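Local coordinates for attachment protein G3P (Enterobacteria phage Ike, PDB 4EO0) that sits at the tip of the filamentous phage IKe and binds the host N-pilus, probably as the first step of infection, at residues Gln53-Phe56 with Asn57-Leu61. Sequence-based numbering, arbitrary orientation. Where two conformers were deposited one is given.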
ATOM      1  N   GLN A  53       5.956  -4.165  -6.641  1.00 12.77           N
ATOM      2  CA  GLN A  53       6.570  -4.294  -7.958  1.00 13.91           C
ATOM      3  C   GLN A  53       8.035  -3.953  -7.911  1.00 18.62           C
ATOM      4  O   GLN A  53       8.859  -4.656  -8.527  1.00 14.97           O
ATOM      5  CB  GLN A  53       5.821  -3.409  -8.984  1.00 15.61           C
ATOM      6  CG  GLN A  53       6.334  -3.563 -10.422  1.00 22.61           C
ATOM      7  CD  GLN A  53       6.119  -4.952 -10.989  1.00 38.17           C
ATOM      8  OE1 GLN A  53       5.033  -5.538 -10.900  1.00 32.22           O
ATOM      9  NE2 GLN A  53       7.154  -5.498 -11.602  1.00 28.86           N
ATOM     10  N   ASN A  54       8.378  -2.895  -7.170  1.00 17.20           N
ATOM     11  CA  ASN A  54       9.753  -2.417  -7.019  0.50 16.36           C
ATOM     12  C   ASN A  54      10.636  -3.519  -6.406  1.00 19.91           C
ATOM     13  O   ASN A  54      11.742  -3.763  -6.868  1.00 21.27           O
ATOM     14  CB  ASN A  54       9.746  -1.168  -6.137  0.50 18.93           C
ATOM     15  CG  ASN A  54      11.013  -0.369  -6.137  0.50 36.43           C
ATOM     16  OD1 ASN A  54      12.095  -0.858  -5.810  0.50 28.04           O
ATOM     17  ND2 ASN A  54      10.882   0.921  -6.387  0.50 34.34           N
ATOM     18  N   VAL A  55      10.120  -4.171  -5.370  1.00 15.37           N
ATOM     19  CA  VAL A  55      10.813  -5.256  -4.672  1.00 12.57           C
ATOM     20  C   VAL A  55      10.968  -6.429  -5.634  1.00 17.99           C
ATOM     21  O   VAL A  55      12.073  -6.959  -5.745  1.00 14.13           O
ATOM     22  CB  VAL A  55      10.142  -5.655  -3.338  1.00 15.37           C
ATOM     23  CG1 VAL A  55      10.721  -6.967  -2.785  1.00 15.39           C
ATOM     24  CG2 VAL A  55      10.314  -4.540  -2.326  1.00 14.22           C
ATOM     25  N   PHE A  56       9.895  -6.807  -6.341  1.00 13.92           N
ATOM     26  CA  PHE A  56       9.912  -7.919  -7.299  1.00 13.09           C
ATOM     27  C   PHE A  56      10.996  -7.711  -8.363  1.00 18.54           C
ATOM     28  O   PHE A  56      11.716  -8.649  -8.695  1.00 19.16           O
ATOM     29  CB  PHE A  56       8.505  -8.134  -7.940  1.00 14.12           C
ATOM     30  CG  PHE A  56       8.522  -9.177  -9.038  1.00 17.02           C
ATOM     31  CD1 PHE A  56       8.720 -10.524  -8.739  1.00 19.67           C
ATOM     32  CD2 PHE A  56       8.452  -8.801 -10.380  1.00 20.12           C
ATOM     33  CE1 PHE A  56       8.787 -11.481  -9.757  1.00 21.26           C
ATOM     34  CE2 PHE A  56       8.489  -9.764 -11.391  1.00 23.02           C
ATOM     35  CZ  PHE A  56       8.660 -11.095 -11.069  1.00 21.53           C
ATOM     36  N   ASN A  57      11.116  -6.483  -8.876  1.00 16.25           N
ATOM     37  CA  ASN A  57      12.098  -6.094  -9.885  1.00 15.52           C
ATOM     38  C   ASN A  57      13.527  -6.361  -9.440  1.00 17.92           C
ATOM     39  O   ASN A  57      14.377  -6.710 -10.265  1.00 19.80           O
ATOM     40  CB  ASN A  57      11.874  -4.629 -10.280  1.00 13.22           C
ATOM     41  CG  ASN A  57      10.700  -4.458 -11.190  1.00 28.83           C
ATOM     42  OD1 ASN A  57      10.149  -5.424 -11.713  1.00 20.20           O
ATOM     43  ND2 ASN A  57      10.313  -3.221 -11.422  1.00 28.23           N
ATOM     44  N   GLN A  58      13.796  -6.228  -8.133  1.00 12.35           N
ATOM     45  CA  GLN A  58      15.129  -6.511  -7.591  1.00 10.89           C
ATOM     46  C   GLN A  58      15.306  -7.983  -7.316  1.00 17.03           C
ATOM     47  O   GLN A  58      16.359  -8.526  -7.643  1.00 16.64           O
ATOM     48  CB  GLN A  58      15.366  -5.705  -6.310  1.00 11.02           C
ATOM     49  CG  GLN A  58      15.418  -4.191  -6.491  1.00 17.27           C
ATOM     50  CD  GLN A  58      16.450  -3.782  -7.512  1.00 24.72           C
ATOM     51  OE1 GLN A  58      17.583  -4.250  -7.498  1.00 25.21           O
ATOM     52  NE2 GLN A  58      16.050  -2.948  -8.470  1.00 24.90           N
ATOM     53  N   ILE A  59      14.291  -8.632  -6.699  1.00 16.17           N
ATOM     54  CA  ILE A  59      14.322 -10.053  -6.362  1.00 13.52           C
ATOM     55  C   ILE A  59      14.430 -10.899  -7.614  1.00 16.81           C
ATOM     56  O   ILE A  59      15.179 -11.879  -7.609  1.00 16.38           O
ATOM     57  CB  ILE A  59      13.116 -10.463  -5.452  1.00 16.77           C
ATOM     58  CG1 ILE A  59      13.116  -9.650  -4.118  1.00 16.52           C
ATOM     59  CG2 ILE A  59      13.088 -11.980  -5.182  1.00 17.74           C
ATOM     60  CD1 ILE A  59      14.314  -9.750  -3.216  1.00 23.87           C
ATOM     61  N   LYS A  60      13.736 -10.514  -8.689  1.00 13.89           N
ATOM     62  CA  LYS A  60      13.793 -11.294  -9.947  1.00 13.83           C
ATOM     63  C   LYS A  60      15.187 -11.421 -10.546  1.00 17.10           C
ATOM     64  O   LYS A  60      15.452 -12.398 -11.240  1.00 17.48           O
ATOM     65  CB  LYS A  60      12.744 -10.815 -10.961  1.00 16.77           C
ATOM     66  CG  LYS A  60      13.143  -9.576 -11.756  1.00 24.13           C
ATOM     67  CD  LYS A  60      11.945  -9.057 -12.526  1.00 23.82           C
ATOM     68  CE  LYS A  60      12.280  -7.997 -13.554  1.00 32.14           C
ATOM     69  NZ  LYS A  60      11.033  -7.378 -14.093  1.00 39.54           N
ATOM     70  N   LEU A  61      16.090 -10.455 -10.252  1.00 13.39           N
ATOM     71  CA  LEU A  61      17.494 -10.492 -10.688  1.00 13.26           C
ATOM     72  C   LEU A  61      18.182 -11.736 -10.101  1.00 17.19           C
ATOM     73  O   LEU A  61      18.980 -12.362 -10.793  1.00 16.31           O
ATOM     74  CB  LEU A  61      18.268  -9.225 -10.278  1.00 13.75           C
ATOM     75  CG  LEU A  61      17.689  -7.859 -10.695  1.00 19.02           C
ATOM     76  CD1 LEU A  61      18.587  -6.719 -10.184  1.00 18.89           C
ATOM     77  CD2 LEU A  61      17.535  -7.747 -12.213  1.00 24.04           C
TER
HETATM   78  O   HOH W   1       8.328  -7.168 -13.769  1.00 44.38           O
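Q53 and N57, one helical turn apart, illustrate how polar side chains can link up along the surface of a helix. The amide nitrogen of Q53 donates to the side-chain oxygen of N57 (NE2 to OD1, 3.0 Å), bent at 139°; this acceptor lies near the amide plane of Q53, whereas NE2 stands above the carbonyl plane of N57. K60 NZ reaches the same OD1 from the opposite face at 3.2 Å, so the oxygen is gripped from both faces. A water then bridges the donors, accepting a short bond from K60 NZ (2.7 Å) and a weak one from Q53 NE2. With CG opposite the backbone N (chi1 -176°), the bend at chi2 (64°) turns the Q53 amide along the helix toward N57.

All this lies on helix 38-66, the single long helix packed along the antiparallel sheet of the pilus-binding domain. Here its buried residue is F56, whose side chain meets F72 and L74 of strand 72-76; Q53 also touches L74.

The apolar contacts follow the same i to i+4 spacing. K60 CB sits over one face of the F56 ring, 4.3 Å from its centroid, in a CH-pi contact, and CD lies 3.7 Å from F56 CE2. V55 and I59 lie side by side, their CG1 atoms 3.8 Å apart.

In the backbone, I59 N to V55 O (2.9 Å) is nearly straight; Q58 N makes two weak bonds, to N54 O and V55 O.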